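Local coordinates for plantacyanin (Spinacia oleracea, PDB 1F56), which binds a single copper ion as a basic blue cupredoxin of the phytocyanin family and probably serves as an electron carrier, at residues Ala1-Phe9 / Asp23-His34. Sequence-based numbering, arbitrary orientation.
Sequences AVYNIGWSF and DVLVFKYIKGQH. With CU1 (copper (I) ion), chain F.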
loop_
_atom_site.group_PDB
_atom_site.type_symbol
_atom_site.label_atom_id
_atom_site.label_comp_id
_atom_site.label_asym_id
_atom_site.label_seq_id
_atom_site.Cartn_x
_atom_site.Cartn_y
_atom_site.Cartn_z
ATOM N N ALA A 1 -10.789 5.097 11.818
ATOM C CA ALA A 1 -10.124 3.998 12.567
ATOM C C ALA A 1 -8.675 3.826 12.090
ATOM O O ALA A 1 -8.312 4.275 10.998
ATOM C CB ALA A 1 -10.912 2.696 12.373
ATOM N N VAL A 2 -7.851 3.183 12.912
ATOM C CA VAL A 2 -6.443 2.946 12.580
ATOM C C VAL A 2 -6.209 1.433 12.497
ATOM O O VAL A 2 -6.584 0.695 13.414
ATOM C CB VAL A 2 -5.522 3.570 13.651
ATOM C CG1 VAL A 2 -4.047 3.402 13.266
ATOM C CG2 VAL A 2 -5.852 5.045 13.797
ATOM N N TYR A 3 -5.616 0.983 11.390
ATOM C CA TYR A 3 -5.347 -0.437 11.145
ATOM C C TYR A 3 -3.873 -0.708 10.772
ATOM O O TYR A 3 -3.299 -0.001 9.938
ATOM C CB TYR A 3 -6.251 -0.946 10.007
ATOM C CG TYR A 3 -7.745 -0.807 10.273
ATOM C CD1 TYR A 3 -8.554 -0.011 9.462
ATOM C CD2 TYR A 3 -8.342 -1.456 11.349
ATOM C CE1 TYR A 3 -9.916 0.134 9.722
ATOM C CE2 TYR A 3 -9.701 -1.315 11.615
ATOM C CZ TYR A 3 -10.479 -0.528 10.804
ATOM O OH TYR A 3 -11.823 -0.423 11.080
ATOM N N ASN A 4 -3.263 -1.721 11.382
ATOM C CA ASN A 4 -1.876 -2.077 11.059
ATOM C C ASN A 4 -1.895 -3.019 9.848
ATOM O O ASN A 4 -2.730 -3.920 9.788
ATOM C CB ASN A 4 -1.193 -2.836 12.208
ATOM C CG ASN A 4 -0.995 -1.995 13.454
ATOM O OD1 ASN A 4 -0.748 -0.799 13.384
ATOM N ND2 ASN A 4 -1.079 -2.637 14.613
ATOM N N ILE A 5 -0.990 -2.817 8.888
ATOM C CA ILE A 5 -0.914 -3.708 7.723
ATOM C C ILE A 5 0.427 -4.451 7.767
ATOM O O ILE A 5 1.459 -3.841 8.016
ATOM C CB ILE A 5 -1.006 -2.924 6.381
ATOM C CG1 ILE A 5 -2.381 -2.273 6.246
ATOM C CG2 ILE A 5 -0.808 -3.877 5.199
ATOM C CD1 ILE A 5 -3.526 -3.283 6.257
ATOM N N GLY A 6 0.418 -5.765 7.559
ATOM C CA GLY A 6 1.673 -6.513 7.566
ATOM C C GLY A 6 2.201 -6.397 6.149
ATOM O O GLY A 6 1.748 -7.104 5.245
ATOM N N TRP A 7 3.144 -5.487 5.942
ATOM C CA TRP A 7 3.684 -5.240 4.604
ATOM C C TRP A 7 4.805 -6.202 4.247
ATOM O O TRP A 7 5.955 -6.003 4.623
ATOM C CB TRP A 7 4.175 -3.789 4.532
ATOM C CG TRP A 7 4.374 -3.254 3.149
ATOM C CD1 TRP A 7 5.491 -2.612 2.677
ATOM C CD2 TRP A 7 3.422 -3.249 2.075
ATOM N NE1 TRP A 7 5.289 -2.202 1.386
ATOM C CE2 TRP A 7 4.032 -2.579 0.983
ATOM C CE3 TRP A 7 2.109 -3.738 1.927
ATOM C CZ2 TRP A 7 3.379 -2.385 -0.243
ATOM C CZ3 TRP A 7 1.450 -3.541 0.701
ATOM C CH2 TRP A 7 2.093 -2.865 -0.369
ATOM N N SER A 8 4.456 -7.257 3.525
ATOM C CA SER A 8 5.428 -8.258 3.115
ATOM C C SER A 8 4.976 -8.874 1.796
ATOM O O SER A 8 3.910 -8.528 1.285
ATOM C CB SER A 8 5.539 -9.349 4.174
ATOM O OG SER A 8 6.609 -10.225 3.859
ATOM N N PHE A 9 5.770 -9.785 1.244
ATOM C CA PHE A 9 5.393 -10.423 -0.021
ATOM C C PHE A 9 3.992 -11.001 0.124
ATOM O O PHE A 9 3.201 -11.001 -0.811
ATOM C CB PHE A 9 6.426 -11.494 -0.384
ATOM C CG PHE A 9 7.772 -10.917 -0.756
ATOM C CD1 PHE A 9 8.014 -10.467 -2.049
ATOM C CD2 PHE A 9 8.769 -10.766 0.204
ATOM C CE1 PHE A 9 9.227 -9.872 -2.380
ATOM C CE2 PHE A 9 9.989 -10.171 -0.114
ATOM C CZ PHE A 9 10.216 -9.724 -1.406
ATOM N N ASP A 23 -9.866 6.386 7.315
ATOM C CA ASP A 23 -9.099 5.413 8.086
ATOM C C ASP A 23 -7.609 5.613 7.841
ATOM O O ASP A 23 -7.188 6.039 6.758
ATOM C CB ASP A 23 -9.447 3.973 7.677
ATOM C CG ASP A 23 -10.818 3.530 8.159
ATOM O OD1 ASP A 23 -11.432 4.210 9.014
ATOM O OD2 ASP A 23 -11.271 2.481 7.675
ATOM N N VAL A 24 -6.816 5.272 8.845
ATOM C CA VAL A 24 -5.364 5.372 8.762
ATOM C C VAL A 24 -4.786 3.953 8.670
ATOM O O VAL A 24 -5.090 3.096 9.499
ATOM C CB VAL A 24 -4.776 6.065 10.030
ATOM C CG1 VAL A 24 -3.245 6.145 9.934
ATOM C CG2 VAL A 24 -5.387 7.469 10.202
ATOM N N LEU A 25 -3.987 3.689 7.646
ATOM C CA LEU A 25 -3.338 2.377 7.522
ATOM C C LEU A 25 -1.904 2.556 8.003
ATOM O O LEU A 25 -1.245 3.547 7.665
ATOM C CB LEU A 25 -3.298 1.899 6.071
ATOM C CG LEU A 25 -4.637 1.565 5.395
ATOM C CD1 LEU A 25 -4.383 0.904 4.041
ATOM C CD2 LEU A 25 -5.443 0.647 6.297
ATOM N N VAL A 26 -1.413 1.615 8.797
ATOM C CA VAL A 26 -0.045 1.714 9.249
ATOM C C VAL A 26 0.716 0.539 8.654
ATOM O O VAL A 26 0.532 -0.611 9.070
ATOM C CB VAL A 26 0.072 1.680 10.793
ATOM C CG1 VAL A 26 1.549 1.912 11.188
ATOM C CG2 VAL A 26 -0.821 2.775 11.438
ATOM N N PHE A 27 1.554 0.828 7.657
ATOM C CA PHE A 27 2.347 -0.204 7.003
ATOM C C PHE A 27 3.569 -0.514 7.869
ATOM O O PHE A 27 4.429 0.355 8.116
ATOM C CB PHE A 27 2.781 0.252 5.600
ATOM C CG PHE A 27 1.639 0.396 4.632
ATOM C CD1 PHE A 27 0.832 1.534 4.650
ATOM C CD2 PHE A 27 1.354 -0.616 3.722
ATOM C CE1 PHE A 27 -0.246 1.663 3.775
ATOM C CE2 PHE A 27 0.274 -0.501 2.834
ATOM C CZ PHE A 27 -0.527 0.647 2.865
ATOM N N LYS A 28 3.640 -1.761 8.324
ATOM C CA LYS A 28 4.722 -2.193 9.197
ATOM C C LYS A 28 5.624 -3.204 8.525
ATOM O O LYS A 28 5.145 -4.194 7.950
ATOM C CB LYS A 28 4.148 -2.774 10.493
ATOM C CG LYS A 28 3.318 -1.766 11.279
ATOM C CD LYS A 28 3.174 -2.163 12.733
ATOM C CE LYS A 28 2.714 -0.979 13.563
ATOM N NZ LYS A 28 2.625 -1.303 15.011
ATOM N N TYR A 29 6.930 -2.928 8.597
ATOM C CA TYR A 29 7.958 -3.771 7.996
ATOM C C TYR A 29 9.328 -3.250 8.439
ATOM O O TYR A 29 9.417 -2.238 9.150
ATOM C CB TYR A 29 7.851 -3.720 6.465
ATOM C CG TYR A 29 7.931 -2.309 5.912
ATOM C CD1 TYR A 29 6.802 -1.491 5.861
ATOM C CD2 TYR A 29 9.149 -1.775 5.476
ATOM C CE1 TYR A 29 6.885 -0.169 5.388
ATOM C CE2 TYR A 29 9.241 -0.450 5.006
ATOM C CZ TYR A 29 8.108 0.340 4.967
ATOM O OH TYR A 29 8.199 1.641 4.522
ATOM N N ILE A 30 10.397 -3.930 8.034
ATOM C CA ILE A 30 11.732 -3.498 8.436
ATOM C C ILE A 30 12.230 -2.438 7.465
ATOM O O ILE A 30 12.326 -2.667 6.249
ATOM C CB ILE A 30 12.756 -4.674 8.447
ATOM C CG1 ILE A 30 12.408 -5.679 9.544
ATOM C CG2 ILE A 30 14.156 -4.140 8.729
ATOM C CD1 ILE A 30 13.243 -6.958 9.499
ATOM N N LYS A 31 12.534 -1.266 8.011
ATOM C CA LYS A 31 13.026 -0.146 7.222
ATOM C C LYS A 31 14.188 -0.573 6.322
ATOM O O LYS A 31 15.156 -1.155 6.794
ATOM C CB LYS A 31 13.484 0.968 8.170
ATOM C CG LYS A 31 13.999 2.213 7.483
ATOM C CD LYS A 31 14.519 3.199 8.518
ATOM C CE LYS A 31 15.000 4.477 7.878
ATOM N NZ LYS A 31 15.476 5.416 8.926
ATOM N N GLY A 32 14.083 -0.286 5.027
ATOM C CA GLY A 32 15.146 -0.636 4.108
ATOM C C GLY A 32 14.875 -1.862 3.269
ATOM O O GLY A 32 15.448 -2.017 2.190
ATOM N N GLN A 33 13.995 -2.733 3.741
ATOM C CA GLN A 33 13.685 -3.964 3.017
ATOM C C GLN A 33 12.541 -3.841 2.028
ATOM O O GLN A 33 12.391 -4.687 1.134
ATOM C CB GLN A 33 13.385 -5.088 4.010
ATOM C CG GLN A 33 14.605 -5.490 4.835
ATOM C CD GLN A 33 14.427 -6.819 5.547
ATOM O OE1 GLN A 33 15.376 -7.358 6.117
ATOM N NE2 GLN A 33 13.205 -7.353 5.519
ATOM N N HIS A 34 11.734 -2.797 2.202
ATOM C CA HIS A 34 10.589 -2.530 1.327
ATOM C C HIS A 34 10.294 -1.029 1.358
ATOM O O HIS A 34 10.929 -0.261 2.085
ATOM C CB HIS A 34 9.310 -3.238 1.841
ATOM C CG HIS A 34 9.427 -4.723 1.964
ATOM N ND1 HIS A 34 9.372 -5.568 0.879
ATOM C CD2 HIS A 34 9.620 -5.514 3.047
ATOM C CE1 HIS A 34 9.535 -6.816 1.282
ATOM N NE2 HIS A 34 9.690 -6.811 2.594
HETATM CU CU CU1 F . 9.030 -4.897 -1.012
#
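Val2-Gly6 and Val24-Lys28 run side by side as parallel strands, their local axes 4.5 Å apart at closest approach and their N-to-C directions 28° apart. Six backbone hydrogen bonds, from Val24 N to Ala1 O at the start to Trp7 N to Lys28 O at the end, alternate in donor strand, as a parallel pairing requires. Ile5 N lies 2.7 Å from Val26 O. Ahead of the strands, the amino terminus forms a salt bridge, Ala1 N reaching Asp23 OD1 at 3.0 Å from above the carboxylate plane; OD2 accepts from Arg20 N and also lies in plane at the edge of the Tyr3 ring.

Strand 60-64 pairs antiparallel with the other side of 24-28, which makes 24-28 the central strand of one sheet of the cupredoxin beta-barrel. Val2, Asn4, Val24, Val26 and Lys28 share one face: Val2 CG1, anti to its own N (chi1 -177°), meets Val26 CG2 at 3.8 Å, while Asn4 OD1 lies against the aliphatic CE of Lys28. On the other face Ile5 and Phe27 lie side by side, both buried, and strand 85-90 contributes Ile86 against Phe27.

From Phe27, near the end of strand 24-28, an aromatic cluster extends to the copper site. The edge of Phe27 meets one face of the Trp7 six-membered ring, planes 87° apart, with Phe27 CD2 3.7 Å from Trp7 CE3. Trp7 CD1 lies over a face of Tyr29, whose hydroxyl bonds to Asp61, and the indole NE1 donates to Asn35 O. His34 ND1 binds copper at 2.0 Å, alongside Cys74, His79 and Met84 of the site; the edge of the His34 imidazole is turned to the face of Phe9 in an offset edge-to-face pair, His34 CE1 standing 3.7 Å from Phe9 CE2.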